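Local coordinates for protein putative phosphomethylpyrimidine kinase (Bacteroides thetaiotaomicron, PDB 3MBJ) that probably phosphorylates pyridoxal and related vitamin B6 compounds with ATP, as a ribokinase-fold kinase, at residues I28-S33 against K274-L279; D225-V230 against R247-I252; A218-T223 against E268-E273. All coordinates share one frame; numbering follows the deposited sequence.

Contact 1. Residues I28-S33 against K274-L279; sequences IPILSS and KVLHNL. With ZN (zinc ion), chain B.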
ATOM      1  N   ILE A  28      21.448   6.529  -9.009  1.00 16.38           N
ATOM      2  CA  ILE A  28      21.486   6.348  -7.546  1.00 16.43           C
ATOM      3  C   ILE A  28      20.064   6.189  -6.925  1.00 17.62           C
ATOM      4  O   ILE A  28      19.831   5.272  -6.123  1.00 17.97           O
ATOM      5  CB  ILE A  28      22.255   7.480  -6.807  1.00 17.33           C
ATOM      6  CG1 ILE A  28      23.751   7.330  -7.044  1.00 17.25           C
ATOM      7  CG2 ILE A  28      21.972   7.439  -5.299  1.00 14.41           C
ATOM      8  CD1 ILE A  28      24.516   8.644  -6.781  1.00 16.06           C
ATOM      9  N   PRO A  29      19.137   7.109  -7.239  1.00 16.81           N
ATOM     10  CA  PRO A  29      17.823   7.017  -6.565  1.00 17.51           C
ATOM     11  C   PRO A  29      16.989   5.841  -7.061  1.00 17.53           C
ATOM     12  O   PRO A  29      16.350   5.186  -6.272  1.00 17.21           O
ATOM     13  CB  PRO A  29      17.138   8.364  -6.892  1.00 16.66           C
ATOM     14  CG  PRO A  29      17.872   8.885  -8.093  1.00 17.91           C
ATOM     15  CD  PRO A  29      19.314   8.432  -7.862  1.00 17.23           C
ATOM     16  N   ILE A  30      17.047   5.541  -8.359  1.00 17.65           N
ATOM     17  CA  ILE A  30      16.377   4.361  -8.840  1.00 16.25           C
ATOM     18  C   ILE A  30      16.836   3.038  -8.179  1.00 15.01           C
ATOM     19  O   ILE A  30      16.010   2.262  -7.669  1.00 13.96           O
ATOM     20  CB  ILE A  30      16.466   4.252 -10.345  1.00 16.89           C
ATOM     21  CG1 ILE A  30      15.660   5.402 -10.965  1.00 18.42           C
ATOM     22  CG2 ILE A  30      15.919   2.896 -10.800  1.00 13.24           C
ATOM     23  CD1 ILE A  30      15.814   5.504 -12.458  1.00 17.44           C
ATOM     24  N   LEU A  31      18.123   2.743  -8.231  1.00 13.92           N
ATOM     25  CA  LEU A  31      18.576   1.433  -7.763  1.00 14.38           C
ATOM     26  C   LEU A  31      18.506   1.365  -6.239  1.00 14.61           C
ATOM     27  O   LEU A  31      18.177   0.320  -5.680  1.00 12.60           O
ATOM     28  CB  LEU A  31      19.962   1.078  -8.293  1.00 15.28           C
ATOM     29  CG  LEU A  31      20.111   0.760  -9.798  1.00 14.04           C
ATOM     30  CD1 LEU A  31      21.591   0.679 -10.150  1.00 16.72           C
ATOM     31  CD2 LEU A  31      19.393  -0.581 -10.205  1.00 14.82           C
ATOM     32  N   SER A  32      18.711   2.493  -5.574  1.00 15.00           N
ATOM     33  CA  SER A  32      18.515   2.523  -4.134  1.00 16.07           C
ATOM     34  C   SER A  32      17.035   2.255  -3.771  1.00 16.32           C
ATOM     35  O   SER A  32      16.745   1.541  -2.768  1.00 15.96           O
ATOM     36  CB  SER A  32      18.987   3.848  -3.586  1.00 16.54           C
ATOM     37  OG  SER A  32      18.739   3.834  -2.209  1.00 20.70           O
ATOM     38  N   SER A  33      16.099   2.741  -4.619  1.00 16.56           N
ATOM     39  CA  SER A  33      14.661   2.588  -4.306  1.00 17.13           C
ATOM     40  C   SER A  33      14.209   1.148  -4.601  1.00 16.70           C
ATOM     41  O   SER A  33      13.202   0.691  -4.055  1.00 17.73           O
ATOM     42  CB  SER A  33      13.767   3.609  -5.037  1.00 17.57           C
ATOM     43  OG  SER A  33      13.610   3.329  -6.439  1.00 22.58           O
ATOM     44  N   LYS A 274       8.002  11.983  -9.396  1.00 18.10           N
ATOM     45  CA  LYS A 274       6.565  11.782  -9.371  1.00 17.89           C
ATOM     46  C   LYS A 274       6.228  10.334  -9.626  1.00 17.66           C
ATOM     47  O   LYS A 274       5.139   9.934  -9.314  1.00 17.10           O
ATOM     48  CB  LYS A 274       5.818  12.621 -10.403  1.00 18.86           C
ATOM     49  CG  LYS A 274       5.983  14.117 -10.194  1.00 21.23           C
ATOM     50  CD  LYS A 274       5.088  14.969 -11.141  1.00 22.64           C
ATOM     51  CE  LYS A 274       4.314  16.008 -10.327  1.00 24.21           C
ATOM     52  NZ  LYS A 274       3.001  16.281 -10.824  1.00 23.08           N
ATOM     53  N   VAL A 275       7.131   9.554 -10.206  1.00 16.90           N
ATOM     54  CA  VAL A 275       6.842   8.138 -10.467  1.00 17.02           C
ATOM     55  C   VAL A 275       7.781   7.106  -9.824  1.00 17.05           C
ATOM     56  O   VAL A 275       7.544   5.939  -9.960  1.00 19.00           O
ATOM     57  CB  VAL A 275       6.770   7.869 -11.996  1.00 16.80           C
ATOM     58  CG1 VAL A 275       5.617   8.714 -12.620  1.00 13.83           C
ATOM     59  CG2 VAL A 275       8.128   8.170 -12.677  1.00 14.79           C
ATOM     60  N   LEU A 276       8.810   7.503  -9.086  1.00 17.39           N
ATOM     61  CA  LEU A 276       9.711   6.532  -8.467  1.00 16.92           C
ATOM     62  C   LEU A 276       8.976   5.390  -7.747  1.00 16.22           C
ATOM     63  O   LEU A 276       9.383   4.205  -7.841  1.00 17.01           O
ATOM     64  CB  LEU A 276      10.587   7.213  -7.441  1.00 17.46           C
ATOM     65  CG  LEU A 276      11.900   6.563  -7.080  1.00 18.35           C
ATOM     66  CD1 LEU A 276      12.752   6.219  -8.344  1.00 17.06           C
ATOM     67  CD2 LEU A 276      12.673   7.565  -6.190  1.00 18.98           C
ATOM     68  N   HIS A 277       7.939   5.719  -6.993  1.00 14.28           N
ATOM     69  CA  HIS A 277       7.292   4.700  -6.203  1.00 15.06           C
ATOM     70  C   HIS A 277       6.345   3.828  -6.979  1.00 15.27           C
ATOM     71  O   HIS A 277       5.844   2.849  -6.427  1.00 14.87           O
ATOM     72  CB  HIS A 277       6.626   5.255  -4.934  1.00 14.34           C
ATOM     73  CG  HIS A 277       7.593   5.932  -4.007  1.00 16.56           C
ATOM     74  ND1 HIS A 277       8.081   5.324  -2.854  1.00 16.42           N
ATOM     75  CD2 HIS A 277       8.144   7.170  -4.040  1.00 12.15           C
ATOM     76  CE1 HIS A 277       8.944   6.140  -2.257  1.00 12.53           C
ATOM     77  NE2 HIS A 277       8.970   7.275  -2.926  1.00 15.50           N
ATOM     78  N   ASN A 278       6.138   4.113  -8.272  1.00 16.63           N
ATOM     79  CA  ASN A 278       5.353   3.199  -9.102  1.00 17.41           C
ATOM     80  C   ASN A 278       6.018   1.818  -9.086  1.00 19.61           C
ATOM     81  O   ASN A 278       5.332   0.790  -9.153  1.00 22.41           O
ATOM     82  CB  ASN A 278       5.238   3.694 -10.553  1.00 16.42           C
ATOM     83  CG  ASN A 278       4.347   4.914 -10.698  1.00 17.50           C
ATOM     84  OD1 ASN A 278       3.981   5.562  -9.705  1.00 18.54           O
ATOM     85  ND2 ASN A 278       4.004   5.253 -11.951  1.00 16.41           N
ATOM     86  N   LEU A 279       7.352   1.785  -9.061  1.00 20.62           N
ATOM     87  CA  LEU A 279       8.096   0.526  -9.020  1.00 21.53           C
ATOM     88  C   LEU A 279       7.723  -0.353  -7.802  1.00 23.05           C
ATOM     89  O   LEU A 279       7.955  -1.557  -7.822  1.00 22.75           O
ATOM     90  CB  LEU A 279       9.618   0.775  -9.058  1.00 21.32           C
ATOM     91  CG  LEU A 279      10.149   1.349 -10.369  1.00 19.30           C
ATOM     92  CD1 LEU A 279      11.602   1.925 -10.184  1.00 16.96           C
ATOM     93  CD2 LEU A 279      10.020   0.288 -11.482  1.00 16.25           C
TER
HETATM   94 ZN    ZN B 291       7.815   3.456  -1.998  0.50 24.83          ZN
HETATM   95  O   HOH W   1      10.952   2.547  -6.032  1.00 20.61           O

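Contact 2. Residues D225-V230 against R247-I252; sequences DTFTSV and RATQFI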
ATOM      1  N   ASP A 225      19.642   6.100 -19.368  1.00 18.07           N
ATOM      2  CA  ASP A 225      20.166   5.762 -18.040  1.00 17.83           C
ATOM      3  C   ASP A 225      19.038   5.300 -17.096  1.00 18.25           C
ATOM      4  O   ASP A 225      19.220   4.410 -16.244  1.00 17.67           O
ATOM      5  CB  ASP A 225      20.873   6.954 -17.403  1.00 17.49           C
ATOM      6  CG  ASP A 225      22.099   7.427 -18.187  1.00 18.72           C
ATOM      7  OD1 ASP A 225      22.862   6.588 -18.670  1.00 19.64           O
ATOM      8  OD2 ASP A 225      22.356   8.650 -18.261  1.00 19.85           O
ATOM      9  N   THR A 226      17.873   5.914 -17.248  1.00 18.19           N
ATOM     10  CA  THR A 226      16.707   5.483 -16.503  1.00 18.48           C
ATOM     11  C   THR A 226      16.289   4.057 -16.889  1.00 18.17           C
ATOM     12  O   THR A 226      16.047   3.229 -16.019  1.00 18.86           O
ATOM     13  CB  THR A 226      15.529   6.501 -16.686  1.00 19.36           C
ATOM     14  OG1 THR A 226      16.011   7.778 -16.314  1.00 17.20           O
ATOM     15  CG2 THR A 226      14.292   6.157 -15.773  1.00 17.38           C
ATOM     16  N   PHE A 227      16.169   3.803 -18.189  1.00 18.27           N
ATOM     17  CA  PHE A 227      15.819   2.498 -18.668  1.00 18.83           C
ATOM     18  C   PHE A 227      16.753   1.442 -18.039  1.00 18.05           C
ATOM     19  O   PHE A 227      16.307   0.478 -17.395  1.00 16.85           O
ATOM     20  CB  PHE A 227      15.924   2.452 -20.185  1.00 19.52           C
ATOM     21  CG  PHE A 227      15.495   1.148 -20.778  1.00 21.74           C
ATOM     22  CD1 PHE A 227      14.162   0.853 -20.930  1.00 22.52           C
ATOM     23  CD2 PHE A 227      16.424   0.236 -21.203  1.00 22.42           C
ATOM     24  CE1 PHE A 227      13.765  -0.358 -21.468  1.00 23.97           C
ATOM     25  CE2 PHE A 227      16.027  -0.983 -21.743  1.00 23.73           C
ATOM     26  CZ  PHE A 227      14.701  -1.279 -21.870  1.00 23.73           C
ATOM     27  N   THR A 228      18.048   1.647 -18.217  1.00 17.32           N
ATOM     28  CA  THR A 228      18.992   0.604 -17.942  1.00 16.42           C
ATOM     29  C   THR A 228      19.141   0.435 -16.442  1.00 16.18           C
ATOM     30  O   THR A 228      19.433  -0.661 -15.999  1.00 14.59           O
ATOM     31  CB  THR A 228      20.323   0.856 -18.642  1.00 16.82           C
ATOM     32  OG1 THR A 228      20.114   0.818 -20.069  1.00 18.68           O
ATOM     33  CG2 THR A 228      21.332  -0.206 -18.264  1.00 16.20           C
ATOM     34  N   SER A 229      18.906   1.505 -15.668  1.00 15.94           N
ATOM     35  CA  SER A 229      18.839   1.377 -14.206  1.00 15.92           C
ATOM     36  C   SER A 229      17.683   0.485 -13.787  1.00 15.52           C
ATOM     37  O   SER A 229      17.845  -0.307 -12.878  1.00 14.97           O
ATOM     38  CB  SER A 229      18.700   2.740 -13.487  1.00 15.64           C
ATOM     39  OG  SER A 229      19.800   3.586 -13.760  1.00 14.65           O
ATOM     40  N   VAL A 230      16.528   0.591 -14.466  1.00 15.16           N
ATOM     41  CA  VAL A 230      15.376  -0.241 -14.104  1.00 14.25           C
ATOM     42  C   VAL A 230      15.621  -1.698 -14.552  1.00 15.53           C
ATOM     43  O   VAL A 230      15.378  -2.642 -13.785  1.00 14.55           O
ATOM     44  CB  VAL A 230      14.006   0.360 -14.563  1.00 14.09           C
ATOM     45  CG1 VAL A 230      12.809  -0.669 -14.360  1.00 11.43           C
ATOM     46  CG2 VAL A 230      13.752   1.747 -13.914  1.00  9.73           C
ATOM     47  N   ARG A 247       8.807  -3.957 -17.061  1.00 18.13           N
ATOM     48  CA  ARG A 247       8.895  -3.010 -15.957  1.00 18.03           C
ATOM     49  C   ARG A 247       9.580  -1.729 -16.341  1.00 18.51           C
ATOM     50  O   ARG A 247       9.061  -0.644 -16.088  1.00 18.56           O
ATOM     51  CB  ARG A 247       9.623  -3.622 -14.781  1.00 16.96           C
ATOM     52  CG  ARG A 247       8.774  -4.650 -14.079  1.00 19.95           C
ATOM     53  CD  ARG A 247       9.470  -5.106 -12.802  1.00 20.24           C
ATOM     54  NE  ARG A 247       9.334  -4.131 -11.739  1.00 18.91           N
ATOM     55  CZ  ARG A 247      10.032  -4.210 -10.613  1.00 21.70           C
ATOM     56  NH1 ARG A 247      10.963  -5.182 -10.454  1.00 15.31           N
ATOM     57  NH2 ARG A 247       9.839  -3.298  -9.668  1.00 22.04           N
ATOM     58  N   ALA A 248      10.742  -1.854 -16.967  1.00 19.42           N
ATOM     59  CA  ALA A 248      11.499  -0.692 -17.403  1.00 19.73           C
ATOM     60  C   ALA A 248      10.772   0.143 -18.494  1.00 19.70           C
ATOM     61  O   ALA A 248      10.786   1.377 -18.417  1.00 18.14           O
ATOM     62  CB  ALA A 248      12.905  -1.094 -17.851  1.00 19.33           C
ATOM     63  N   THR A 249      10.135  -0.500 -19.480  1.00 20.28           N
ATOM     64  CA  THR A 249       9.457   0.263 -20.537  1.00 19.98           C
ATOM     65  C   THR A 249       8.223   0.969 -19.944  1.00 20.43           C
ATOM     66  O   THR A 249       7.985   2.127 -20.254  1.00 20.45           O
ATOM     67  CB  THR A 249       9.015  -0.608 -21.722  1.00 20.66           C
ATOM     68  OG1 THR A 249       8.288  -1.713 -21.216  1.00 25.06           O
ATOM     69  CG2 THR A 249      10.186  -1.166 -22.469  1.00 16.98           C
ATOM     70  N   GLN A 250       7.475   0.296 -19.060  1.00 19.65           N
ATOM     71  CA  GLN A 250       6.275   0.883 -18.442  1.00 20.97           C
ATOM     72  C   GLN A 250       6.634   2.013 -17.504  1.00 19.64           C
ATOM     73  O   GLN A 250       5.963   3.026 -17.466  1.00 18.83           O
ATOM     74  CB  GLN A 250       5.419  -0.172 -17.690  1.00 20.44           C
ATOM     75  CG  GLN A 250       4.702  -1.123 -18.676  1.00 24.80           C
ATOM     76  CD  GLN A 250       3.790  -2.099 -18.003  1.00 31.08           C
ATOM     77  OE1 GLN A 250       3.202  -1.804 -16.951  1.00 35.32           O
ATOM     78  NE2 GLN A 250       3.651  -3.280 -18.595  1.00 33.39           N
ATOM     79  N   PHE A 251       7.728   1.833 -16.771  1.00 20.05           N
ATOM     80  CA  PHE A 251       8.194   2.853 -15.856  1.00 19.02           C
ATOM     81  C   PHE A 251       8.543   4.134 -16.603  1.00 19.60           C
ATOM     82  O   PHE A 251       8.073   5.216 -16.239  1.00 18.84           O
ATOM     83  CB  PHE A 251       9.410   2.375 -15.108  1.00 18.82           C
ATOM     84  CG  PHE A 251       9.955   3.379 -14.178  1.00 16.50           C
ATOM     85  CD1 PHE A 251       9.322   3.583 -12.950  1.00 18.59           C
ATOM     86  CD2 PHE A 251      11.074   4.110 -14.493  1.00 14.81           C
ATOM     87  CE1 PHE A 251       9.767   4.487 -12.043  1.00 16.58           C
ATOM     88  CE2 PHE A 251      11.579   5.065 -13.565  1.00 13.88           C
ATOM     89  CZ  PHE A 251      10.888   5.250 -12.333  1.00 19.62           C
ATOM     90  N   ILE A 252       9.347   4.002 -17.655  1.00 20.17           N
ATOM     91  CA  ILE A 252       9.639   5.148 -18.534  1.00 20.63           C
ATOM     92  C   ILE A 252       8.349   5.799 -19.117  1.00 21.08           C
ATOM     93  O   ILE A 252       8.206   7.031 -19.128  1.00 21.94           O
ATOM     94  CB  ILE A 252      10.542   4.754 -19.703  1.00 20.30           C
ATOM     95  CG1 ILE A 252      11.926   4.287 -19.214  1.00 22.15           C
ATOM     96  CG2 ILE A 252      10.692   5.946 -20.666  1.00 18.89           C
ATOM     97  CD1 ILE A 252      12.668   5.316 -18.444  1.00 21.63           C
TER

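Contact 3. Residues A218-T223 against E268-E273; sequences AHYPGT and EGILLE. With SO4 (sulfate ion), chain F.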
ATOM      1  N   ALA A 218       8.698  13.541 -27.657  1.00 25.68           N
ATOM      2  CA  ALA A 218       9.514  14.368 -26.765  1.00 25.49           C
ATOM      3  C   ALA A 218      10.788  13.584 -26.409  1.00 25.49           C
ATOM      4  O   ALA A 218      10.735  12.380 -26.198  1.00 25.58           O
ATOM      5  CB  ALA A 218       8.731  14.730 -25.539  1.00 24.39           C
ATOM      6  N   HIS A 219      11.930  14.257 -26.419  1.00 25.30           N
ATOM      7  CA  HIS A 219      13.180  13.660 -26.019  1.00 25.15           C
ATOM      8  C   HIS A 219      13.516  14.194 -24.623  1.00 23.59           C
ATOM      9  O   HIS A 219      13.603  15.397 -24.425  1.00 23.41           O
ATOM     10  CB  HIS A 219      14.297  14.012 -27.016  1.00 25.76           C
ATOM     11  CG  HIS A 219      15.682  13.604 -26.563  1.00 29.25           C
ATOM     12  ND1 HIS A 219      16.034  12.289 -26.329  1.00 32.94           N
ATOM     13  CD2 HIS A 219      16.800  14.338 -26.312  1.00 31.78           C
ATOM     14  CE1 HIS A 219      17.300  12.230 -25.942  1.00 33.29           C
ATOM     15  NE2 HIS A 219      17.792  13.458 -25.932  1.00 32.42           N
ATOM     16  N   TYR A 220      13.691  13.301 -23.670  1.00 21.76           N
ATOM     17  CA  TYR A 220      14.131  13.689 -22.329  1.00 21.52           C
ATOM     18  C   TYR A 220      15.495  13.062 -22.078  1.00 21.19           C
ATOM     19  O   TYR A 220      15.589  11.832 -21.950  1.00 21.68           O
ATOM     20  CB  TYR A 220      13.151  13.226 -21.266  1.00 21.58           C
ATOM     21  CG  TYR A 220      11.742  13.684 -21.462  1.00 20.42           C
ATOM     22  CD1 TYR A 220      11.327  14.924 -20.993  1.00 16.99           C
ATOM     23  CD2 TYR A 220      10.809  12.870 -22.100  1.00 21.15           C
ATOM     24  CE1 TYR A 220      10.013  15.369 -21.171  1.00 20.13           C
ATOM     25  CE2 TYR A 220       9.479  13.306 -22.268  1.00 22.75           C
ATOM     26  CZ  TYR A 220       9.103  14.553 -21.798  1.00 19.73           C
ATOM     27  OH  TYR A 220       7.837  14.975 -21.952  1.00 20.57           O
ATOM     28  N   PRO A 221      16.557  13.884 -22.057  1.00 20.43           N
ATOM     29  CA  PRO A 221      17.870  13.370 -21.743  1.00 20.21           C
ATOM     30  C   PRO A 221      17.842  12.627 -20.402  1.00 20.10           C
ATOM     31  O   PRO A 221      17.166  13.048 -19.456  1.00 19.42           O
ATOM     32  CB  PRO A 221      18.738  14.631 -21.672  1.00 20.29           C
ATOM     33  CG  PRO A 221      18.031  15.618 -22.541  1.00 20.37           C
ATOM     34  CD  PRO A 221      16.581  15.336 -22.308  1.00 21.06           C
ATOM     35  N   GLY A 222      18.558  11.511 -20.354  1.00 19.97           N
ATOM     36  CA  GLY A 222      18.547  10.635 -19.180  1.00 19.85           C
ATOM     37  C   GLY A 222      17.641   9.426 -19.323  1.00 19.42           C
ATOM     38  O   GLY A 222      17.644   8.568 -18.458  1.00 18.74           O
ATOM     39  N   THR A 223      16.882   9.348 -20.423  1.00 19.67           N
ATOM     40  CA  THR A 223      15.937   8.237 -20.645  1.00 20.04           C
ATOM     41  C   THR A 223      16.674   6.893 -20.743  1.00 18.96           C
ATOM     42  O   THR A 223      16.264   5.916 -20.162  1.00 19.29           O
ATOM     43  CB  THR A 223      14.999   8.484 -21.874  1.00 20.01           C
ATOM     44  OG1 THR A 223      14.139   9.574 -21.541  1.00 23.90           O
ATOM     45  CG2 THR A 223      14.091   7.302 -22.074  1.00 21.65           C
ATOM     46  N   GLU A 268      15.388  19.190 -18.735  1.00 17.08           N
ATOM     47  CA  GLU A 268      15.345  18.849 -17.324  1.00 18.46           C
ATOM     48  C   GLU A 268      15.068  17.360 -17.039  1.00 19.12           C
ATOM     49  O   GLU A 268      15.317  16.910 -15.927  1.00 18.78           O
ATOM     50  CB  GLU A 268      14.350  19.740 -16.568  1.00 18.97           C
ATOM     51  CG  GLU A 268      14.751  21.190 -16.596  1.00 20.84           C
ATOM     52  CD  GLU A 268      14.052  22.086 -15.577  1.00 24.35           C
ATOM     53  OE1 GLU A 268      13.255  21.626 -14.743  1.00 23.58           O
ATOM     54  OE2 GLU A 268      14.339  23.295 -15.624  1.00 25.44           O
ATOM     55  N   GLY A 269      14.594  16.605 -18.029  1.00 18.67           N
ATOM     56  CA  GLY A 269      14.358  15.174 -17.856  1.00 18.52           C
ATOM     57  C   GLY A 269      12.931  14.812 -17.493  1.00 18.30           C
ATOM     58  O   GLY A 269      12.072  15.673 -17.257  1.00 16.41           O
ATOM     59  N   ILE A 270      12.673  13.508 -17.475  1.00 18.29           N
ATOM     60  CA  ILE A 270      11.411  12.960 -16.974  1.00 18.19           C
ATOM     61  C   ILE A 270      11.246  13.367 -15.483  1.00 16.96           C
ATOM     62  O   ILE A 270      12.246  13.429 -14.755  1.00 15.64           O
ATOM     63  CB  ILE A 270      11.478  11.425 -17.104  1.00 19.06           C
ATOM     64  CG1 ILE A 270      11.407  10.996 -18.558  1.00 22.77           C
ATOM     65  CG2 ILE A 270      10.371  10.729 -16.357  1.00 21.67           C
ATOM     66  CD1 ILE A 270      12.020   9.519 -18.740  1.00 28.51           C
ATOM     67  N   LEU A 271      10.026  13.683 -15.031  1.00 15.70           N
ATOM     68  CA  LEU A 271       9.791  14.012 -13.603  1.00 15.76           C
ATOM     69  C   LEU A 271       9.851  12.732 -12.699  1.00 15.76           C
ATOM     70  O   LEU A 271       8.857  12.252 -12.151  1.00 16.03           O
ATOM     71  CB  LEU A 271       8.473  14.766 -13.412  1.00 14.80           C
ATOM     72  CG  LEU A 271       8.429  16.125 -14.125  1.00 15.29           C
ATOM     73  CD1 LEU A 271       7.044  16.724 -14.114  1.00  9.32           C
ATOM     74  CD2 LEU A 271       9.433  17.117 -13.513  1.00 15.46           C
ATOM     75  N   LEU A 272      11.028  12.166 -12.632  1.00 16.16           N
ATOM     76  CA  LEU A 272      11.274  10.913 -11.996  1.00 18.14           C
ATOM     77  C   LEU A 272      10.670  10.780 -10.604  1.00 18.07           C
ATOM     78  O   LEU A 272      10.159   9.711 -10.240  1.00 17.56           O
ATOM     79  CB  LEU A 272      12.784  10.769 -11.847  1.00 18.81           C
ATOM     80  CG  LEU A 272      13.362   9.487 -11.278  1.00 22.07           C
ATOM     81  CD1 LEU A 272      12.781   8.266 -12.027  1.00 26.46           C
ATOM     82  CD2 LEU A 272      14.905   9.531 -11.409  1.00 21.08           C
ATOM     83  N   GLU A 273      10.711  11.856  -9.837  1.00 17.71           N
ATOM     84  CA  GLU A 273      10.266  11.787  -8.456  1.00 19.19           C
ATOM     85  C   GLU A 273       8.758  11.575  -8.362  1.00 19.21           C
ATOM     86  O   GLU A 273       8.287  11.036  -7.356  1.00 18.50           O
ATOM     87  CB  GLU A 273      10.644  13.048  -7.670  1.00 19.72           C
ATOM     88  CG  GLU A 273      12.131  13.227  -7.502  1.00 22.76           C
ATOM     89  CD  GLU A 273      12.868  13.726  -8.758  1.00 24.04           C
ATOM     90  OE1 GLU A 273      12.290  14.235  -9.752  1.00 23.04           O
ATOM     91  OE2 GLU A 273      14.077  13.576  -8.734  1.00 32.87           O
TER
HETATM   92  S   SO4 F 295      19.073   9.823 -23.649  1.00 56.66           S
HETATM   93  O1  SO4 F 295      19.353   9.935 -25.080  1.00 58.46           O
HETATM   94  O2  SO4 F 295      17.620   9.988 -23.508  1.00 55.31           O
HETATM   95  O3  SO4 F 295      19.873  10.824 -22.929  1.00 54.03           O
HETATM   96  O4  SO4 F 295      19.452   8.506 -23.171  1.00 55.47           O
HETATM   97  O   HOH W   2      15.118  11.898 -18.067  1.00 24.63           O

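Contact 1. Residues I28-S33 against K274-L279
L276 reaches across to segment 28-33 of helix 24-33 and meets I30 and S33. Its CG stands anti to the backbone N (chi1 -157°), which brings the branch end nearer the helix than CB is. CD1 makes the closest approach. L276 CD1 lies 4.0 Å from I30 CG1, the two side chains passing at a slant. L276 CD1 is also 3.6 Å from S33 OG. S33 OG donates to I30 O at 2.9 Å, from a position tilted 28° out of the carbonyl plane. A water donates to S33 OG at 2.8 Å and also lies 2.9 Å from L276 O, joining the two segments where no direct hydrogen bond does. L279 is the looser neighbour: L279 CD1 comes only to 4.5 Å from I30 CG2. H277 turns to the zinc ion instead and binds it through ND1 at 2.1 Å. D280, with H277 and D280 of the second subunit, completes that site. The pair of segments thus sits at a subunit interface bridged by zinc. I30 also packs on helix 223-236, and L279 rests on R247 and F251 of helix 241-260. I28 and L31 pack on V38 of strand 37-40.

Contact 2. Residues D225-V230 against R247-I252
V230 packs directly over A248, the nearest pair of the two backbones. V230 CG1 is 3.5 Å from A248 CB and tighter still, 3.3 Å, from A248 CA. The small alanine lets the helices approach to 8.7 Å between axes. The other valine methyl leans on the F251 ring, with V230 CG2 3.6 Å from F251 CD2. T226 CG2 meets the same ring at its edge, in plane, 3.7 Å from F251 CE2. T226 CG2 is also pressed against I252 CD1, at a short 3.2 Å. The threonine hydroxyl bonds instead to G222 O. An alanine in place of F251 would probably open a gap beside V230 CG2 and T226 CG2. F227 packs at ordinary distances. Its CG is anti to the backbone N (chi1 -176°), and F227 CE1 lies 3.8 Å from both A248 CB and T249 CG2. T249 CG2 sits at the ring edge, the F227 and T249 side chains side by side and pointing the same way. The loose, partly exposed side belongs to R247, whose guanidinium group pairs with D239 and Q237. The helices are antiparallel but clearly inclined, at 141°. They form a consecutive helical hairpin of the ribokinase-type fold.

Contact 3. Residues A218-T223 against E268-E273
Y220 is the first residue to meet segment 268-273, through I270 and G269. Just before it, H219 turns its ring edge to a bound sulfate, probably from the crystallisation liquor; H219 CE1 is 3.2 Å from sulfate O1. Y220 CB lies 3.9 Å from I270 CG1, and the two side chains cross at about a right angle. The ring then runs past G269, with Y220 CD1 3.9 Å from G269 C. I256, T259 and F260 of helix 241-260 also touch the Y220 side chain. P221 contributes its carbonyl: a water donates to P221 O at 2.7 Å and accepts from I270 N, so it bridges the two backbones. G222 N donates to sulfate O3 at 3.0 Å in a nearly straight bond (167°). T223 OG1 stands anti to the carbonyl carbon (chi1 -67°), which turns it back to donate to Y220 O at 2.7 Å, in the carbonyl plane on a lone pair. T223 OG1 has I270 CD1 beside it at 3.5 Å. Y220 to T223 form a type II turn, with G222 as N-cap of helix 223-236. G222 to D225 read GTGD, the ribokinase-family motif whose helix N terminus forms an anion hole; the sulfate, also held by G224 N, is consistent with that role.

Overall arrangement
From the N terminus, the chain enters contact 1 at segment 28-33 of helix 24-33 and returns to it only at 274-279, after most of the central sheet has been built. Contact 3 opens next, at 218-223, just before helix 223-236. Contact 2 follows at once and closes soonest, when helix 241-260 folds back on its predecessor. Contact 3 then closes at 268-273, and contact 1 last. The loops therefore nest: contact 2 within contact 3, and contact 3 within contact 1. None crosses. F251 joins all three, touching L279 of contact 1 and L272 of contact 3. Together they tie the first helix, the helical pair and the C-terminal 268-279 region.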